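Long-range contact in nisin leader peptide-processing serine protease NisP (Lactococcus lactis subsp. lactis, PDB 4MZD), which is a subtilisin-like serine protease of the S8 family that removes the leader peptide from the nisin precursor during biosynthesis of this antibiotic: residues N252-K264 and I269-V281. Sequence-based numbering, arbitrary orientation. Where two conformers were deposited one is given.
Sequences NIQDNQTMINFLK and IKVPGKVVDAPSV
Asn-256, in the first turn of helix 256-264, grips the backbone of 273-275 with both ends of its amide, bonding the N-H and C=O of residues two apart. Its CG lies anti to the backbone N (chi1 -156°), which swings the amide toward the 273-275 backbone. Asn-256 OD1 receives Val-275 N on a lone pair at 2.9 Å, almost straight, while its ND2 donates to Gly-273 O at 3.0 Å from above that carbonyl's plane. Two bonds to the backbone fix the rotation of the amide, and a water joining OD1, Ile-253 O and Lys-274 NZ adds a third link.

Beside these bonds, Val-275 turns toward the helix. Val-275 CG2 meets Ile-260 CD1 at 3.5 Å and, tip to tip, Leu-263 CD1 at 3.8 Å; Met-259 CB lies 3.9 Å from Val-275 CB. Farther along, Ile-269 pushes CD1 against Leu-263 CB at 3.7 Å, and Pro-272 CB lies at Ile-260 CD1.

The helix crosses strand 275-278 at 77°. That strand runs antiparallel to strand 200-210, whose Tyr-208 and Met-210 touch Met-259 and Ile-260; the helix lies over side chains of both strands in the subtilisin-like domain's main mixed sheet.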
loop_
_atom_site.group_PDB
_atom_site.type_symbol
_atom_site.label_atom_id
_atom_site.label_comp_id
_atom_site.label_asym_id
_atom_site.label_seq_id
_atom_site.Cartn_x
_atom_site.Cartn_y
_atom_site.Cartn_z
ATOM N N ASN A 252 -11.813 5.063 12.582
ATOM C CA ASN A 252 -11.783 3.723 13.145
ATOM C C ASN A 252 -12.769 2.874 12.364
ATOM O O ASN A 252 -13.972 3.125 12.391
ATOM C CB ASN A 252 -12.114 3.702 14.635
ATOM C CG ASN A 252 -11.829 2.354 15.257
ATOM O OD1 ASN A 252 -12.277 1.322 14.753
ATOM N ND2 ASN A 252 -11.052 2.347 16.336
ATOM N N ILE A 253 -12.260 1.876 11.656
ATOM C CA ILE A 253 -13.091 1.147 10.711
ATOM C C ILE A 253 -14.165 0.307 11.395
ATOM O O ILE A 253 -15.085 -0.174 10.740
ATOM C CB ILE A 253 -12.238 0.299 9.744
ATOM C CG1 ILE A 253 -11.452 -0.769 10.509
ATOM C CG2 ILE A 253 -11.303 1.202 8.949
ATOM C CD1 ILE A 253 -12.200 -2.066 10.712
ATOM N N GLN A 254 -14.055 0.143 12.710
ATOM C CA GLN A 254 -15.059 -0.597 13.467
ATOM C C GLN A 254 -16.190 0.299 13.955
ATOM O O GLN A 254 -17.200 -0.193 14.452
ATOM C CB GLN A 254 -14.417 -1.315 14.654
ATOM C CG GLN A 254 -13.603 -2.535 14.259
ATOM C CD GLN A 254 -13.362 -3.467 15.423
ATOM O OE1 GLN A 254 -12.511 -3.209 16.272
ATOM N NE2 GLN A 254 -14.121 -4.557 15.478
ATOM N N ASP A 255 -16.021 1.608 13.817
ATOM C CA ASP A 255 -17.031 2.562 14.262
ATOM C C ASP A 255 -17.903 2.911 13.067
ATOM O O ASP A 255 -17.631 3.866 12.339
ATOM C CB ASP A 255 -16.369 3.817 14.837
ATOM C CG ASP A 255 -17.376 4.802 15.414
ATOM O OD1 ASP A 255 -18.580 4.688 15.110
ATOM O OD2 ASP A 255 -16.953 5.703 16.165
ATOM N N ASN A 256 -18.943 2.117 12.845
ATOM C CA ASN A 256 -19.711 2.266 11.621
ATOM C C ASN A 256 -20.410 3.610 11.477
ATOM O O ASN A 256 -20.482 4.148 10.375
ATOM C CB ASN A 256 -20.702 1.119 11.419
ATOM C CG ASN A 256 -21.055 0.929 9.962
ATOM O OD1 ASN A 256 -20.212 0.529 9.165
ATOM N ND2 ASN A 256 -22.293 1.231 9.600
ATOM N N GLN A 257 -20.920 4.159 12.574
ATOM C CA GLN A 257 -21.627 5.428 12.476
ATOM C C GLN A 257 -20.702 6.539 11.990
ATOM O O GLN A 257 -21.100 7.394 11.205
ATOM C CB GLN A 257 -22.278 5.818 13.803
ATOM C CG GLN A 257 -23.096 7.091 13.698
ATOM C CD GLN A 257 -24.247 6.955 12.719
ATOM O OE1 GLN A 257 -25.106 6.086 12.874
ATOM N NE2 GLN A 257 -24.265 7.808 11.700
ATOM N N THR A 258 -19.463 6.517 12.463
ATOM C CA THR A 258 -18.492 7.514 12.049
ATOM C C THR A 258 -18.160 7.367 10.564
ATOM O O THR A 258 -17.969 8.360 9.864
ATOM C CB THR A 258 -17.222 7.452 12.915
ATOM O OG1 THR A 258 -17.543 7.872 14.249
ATOM C CG2 THR A 258 -16.138 8.359 12.348
ATOM N N MET A 259 -18.113 6.128 10.081
ATOM C CA MET A 259 -17.862 5.882 8.661
ATOM C C MET A 259 -19.053 6.313 7.805
ATOM O O MET A 259 -18.880 6.822 6.697
ATOM C CB MET A 259 -17.521 4.412 8.401
ATOM C CG MET A 259 -16.211 3.955 9.029
ATOM S SD MET A 259 -15.698 2.291 8.510
ATOM C CE MET A 259 -14.629 2.646 7.110
ATOM N N ILE A 260 -20.262 6.103 8.312
ATOM C CA ILE A 260 -21.444 6.588 7.621
ATOM C C ILE A 260 -21.442 8.117 7.555
ATOM O O ILE A 260 -21.712 8.699 6.504
ATOM C CB ILE A 260 -22.728 6.089 8.296
ATOM C CG1 ILE A 260 -22.926 4.604 7.987
ATOM C CG2 ILE A 260 -23.938 6.892 7.818
ATOM C CD1 ILE A 260 -23.281 4.332 6.543
ATOM N N ASN A 261 -21.140 8.762 8.676
ATOM C CA ASN A 261 -21.065 10.219 8.702
ATOM C C ASN A 261 -20.045 10.745 7.701
ATOM O O ASN A 261 -20.268 11.761 7.048
ATOM C CB ASN A 261 -20.731 10.727 10.104
ATOM C CG ASN A 261 -21.838 10.458 11.096
ATOM O OD1 ASN A 261 -22.965 10.142 10.715
ATOM N ND2 ASN A 261 -21.525 10.589 12.381
ATOM N N PHE A 262 -18.922 10.044 7.583
ATOM C CA PHE A 262 -17.906 10.410 6.607
ATOM C C PHE A 262 -18.480 10.284 5.195
ATOM O O PHE A 262 -18.371 11.204 4.390
ATOM C CB PHE A 262 -16.654 9.544 6.797
ATOM C CG PHE A 262 -15.571 9.798 5.786
ATOM C CD1 PHE A 262 -14.611 10.778 6.000
ATOM C CD2 PHE A 262 -15.501 9.043 4.628
ATOM C CE1 PHE A 262 -13.610 11.004 5.065
ATOM C CE2 PHE A 262 -14.503 9.263 3.694
ATOM C CZ PHE A 262 -13.560 10.243 3.914
ATOM N N LEU A 263 -19.132 9.161 4.908
ATOM C CA LEU A 263 -19.676 8.931 3.571
ATOM C C LEU A 263 -20.747 9.941 3.182
ATOM O O LEU A 263 -20.893 10.281 2.007
ATOM C CB LEU A 263 -20.244 7.517 3.437
ATOM C CG LEU A 263 -19.246 6.365 3.373
ATOM C CD1 LEU A 263 -19.968 5.093 2.964
ATOM C CD2 LEU A 263 -18.131 6.687 2.391
ATOM N N LYS A 264 -21.509 10.411 4.164
ATOM C CA LYS A 264 -22.579 11.367 3.889
ATOM C C LYS A 264 -22.051 12.689 3.342
ATOM O O LYS A 264 -22.794 13.456 2.736
ATOM C CB LYS A 264 -23.430 11.589 5.137
ATOM C CG LYS A 264 -24.348 10.424 5.438
ATOM C CD LYS A 264 -25.124 10.648 6.722
ATOM C CE LYS A 264 -26.234 9.628 6.879
ATOM N NZ LYS A 264 -27.311 9.831 5.868
ATOM N N ILE A 269 -26.936 8.843 0.994
ATOM C CA ILE A 269 -27.322 7.626 1.705
ATOM C C ILE A 269 -28.766 7.690 2.199
ATOM O O ILE A 269 -29.179 8.678 2.804
ATOM C CB ILE A 269 -26.368 7.364 2.893
ATOM C CG1 ILE A 269 -24.943 7.129 2.378
ATOM C CG2 ILE A 269 -26.864 6.196 3.733
ATOM C CD1 ILE A 269 -23.889 7.050 3.458
ATOM N N LYS A 270 -29.529 6.635 1.929
ATOM C CA LYS A 270 -30.936 6.578 2.312
ATOM C C LYS A 270 -31.125 5.745 3.576
ATOM O O LYS A 270 -31.731 6.200 4.551
ATOM C CB LYS A 270 -31.773 5.986 1.178
ATOM C CG LYS A 270 -33.263 5.957 1.480
ATOM C CD LYS A 270 -33.980 4.817 0.770
ATOM C CE LYS A 270 -34.093 5.055 -0.727
ATOM N NZ LYS A 270 -32.797 4.885 -1.432
ATOM N N VAL A 271 -30.633 4.511 3.539
ATOM C CA VAL A 271 -30.629 3.638 4.704
ATOM C C VAL A 271 -29.188 3.228 4.974
ATOM O O VAL A 271 -28.582 2.525 4.165
ATOM C CB VAL A 271 -31.484 2.378 4.475
ATOM C CG1 VAL A 271 -31.441 1.471 5.702
ATOM C CG2 VAL A 271 -32.921 2.761 4.147
ATOM N N PRO A 272 -28.619 3.683 6.100
ATOM C CA PRO A 272 -27.217 3.358 6.383
ATOM C C PRO A 272 -27.003 1.858 6.513
ATOM O O PRO A 272 -27.819 1.151 7.102
ATOM C CB PRO A 272 -26.961 4.039 7.728
ATOM C CG PRO A 272 -27.992 5.113 7.818
ATOM C CD PRO A 272 -29.202 4.572 7.120
ATOM N N GLY A 273 -25.901 1.387 5.947
ATOM C CA GLY A 273 -25.505 0.002 6.073
ATOM C C GLY A 273 -24.061 -0.110 6.525
ATOM O O GLY A 273 -23.426 0.883 6.895
ATOM N N LYS A 274 -23.535 -1.327 6.495
ATOM C CA LYS A 274 -22.155 -1.583 6.884
ATOM C C LYS A 274 -21.176 -0.974 5.890
ATOM O O LYS A 274 -21.276 -1.209 4.685
ATOM C CB LYS A 274 -21.920 -3.091 6.978
ATOM C CG LYS A 274 -20.489 -3.499 7.302
ATOM C CD LYS A 274 -20.054 -3.080 8.699
ATOM C CE LYS A 274 -18.641 -3.570 8.998
ATOM N NZ LYS A 274 -18.216 -3.296 10.401
ATOM N N VAL A 275 -20.218 -0.209 6.403
ATOM C CA VAL A 275 -19.167 0.368 5.578
ATOM C C VAL A 275 -17.863 -0.369 5.831
ATOM O O VAL A 275 -17.510 -0.657 6.979
ATOM C CB VAL A 275 -18.966 1.861 5.896
ATOM C CG1 VAL A 275 -17.924 2.463 4.958
ATOM C CG2 VAL A 275 -20.285 2.606 5.782
ATOM N N VAL A 276 -17.164 -0.684 4.743
ATOM C CA VAL A 276 -15.845 -1.302 4.822
ATOM C C VAL A 276 -14.823 -0.506 4.009
ATOM O O VAL A 276 -15.175 0.188 3.050
ATOM C CB VAL A 276 -15.873 -2.774 4.353
ATOM C CG1 VAL A 276 -16.848 -3.578 5.199
ATOM C CG2 VAL A 276 -16.243 -2.870 2.880
ATOM N N ASP A 277 -13.565 -0.620 4.427
ATOM C CA ASP A 277 -12.395 -0.059 3.757
ATOM C C ASP A 277 -11.835 -1.221 2.931
ATOM O O ASP A 277 -11.313 -2.189 3.486
ATOM C CB ASP A 277 -11.416 0.415 4.849
ATOM C CG ASP A 277 -10.268 1.267 4.323
ATOM O OD1 ASP A 277 -10.032 1.274 3.097
ATOM O OD2 ASP A 277 -9.586 1.909 5.160
ATOM N N ALA A 278 -12.016 -1.155 1.613
ATOM C CA ALA A 278 -11.677 -2.261 0.713
ATOM C C ALA A 278 -10.492 -1.935 -0.206
ATOM O O ALA A 278 -10.387 -0.817 -0.704
ATOM C CB ALA A 278 -12.895 -2.626 -0.122
ATOM N N PRO A 279 -9.631 -2.929 -0.497
ATOM C CA PRO A 279 -9.754 -4.353 -0.136
ATOM C C PRO A 279 -9.105 -4.773 1.189
ATOM O O PRO A 279 -8.990 -5.970 1.441
ATOM C CB PRO A 279 -9.045 -5.053 -1.297
ATOM C CG PRO A 279 -7.967 -4.078 -1.686
ATOM C CD PRO A 279 -8.600 -2.718 -1.531
ATOM N N SER A 280 -8.719 -3.828 2.037
ATOM C CA SER A 280 -8.045 -4.201 3.281
ATOM C C SER A 280 -8.939 -4.974 4.261
ATOM O O SER A 280 -8.428 -5.675 5.128
ATOM C CB SER A 280 -7.436 -2.979 3.975
ATOM O OG SER A 280 -8.443 -2.119 4.473
ATOM N N VAL A 281 -10.256 -4.852 4.116
ATOM C CA VAL A 281 -11.199 -5.479 5.036
ATOM C C VAL A 281 -11.152 -7.005 5.030
ATOM O O VAL A 281 -11.451 -7.638 6.041
ATOM C CB VAL A 281 -12.641 -5.015 4.727
ATOM C CG1 VAL A 281 -13.044 -5.425 3.315
ATOM C CG2 VAL A 281 -13.623 -5.561 5.762
HETATM O O HOH W 1 -15.281 -1.586 8.388
HETATM O O HOH W 2 -17.940 -0.481 10.496
HETATM O O HOH W 3 -26.523 11.158 2.820
#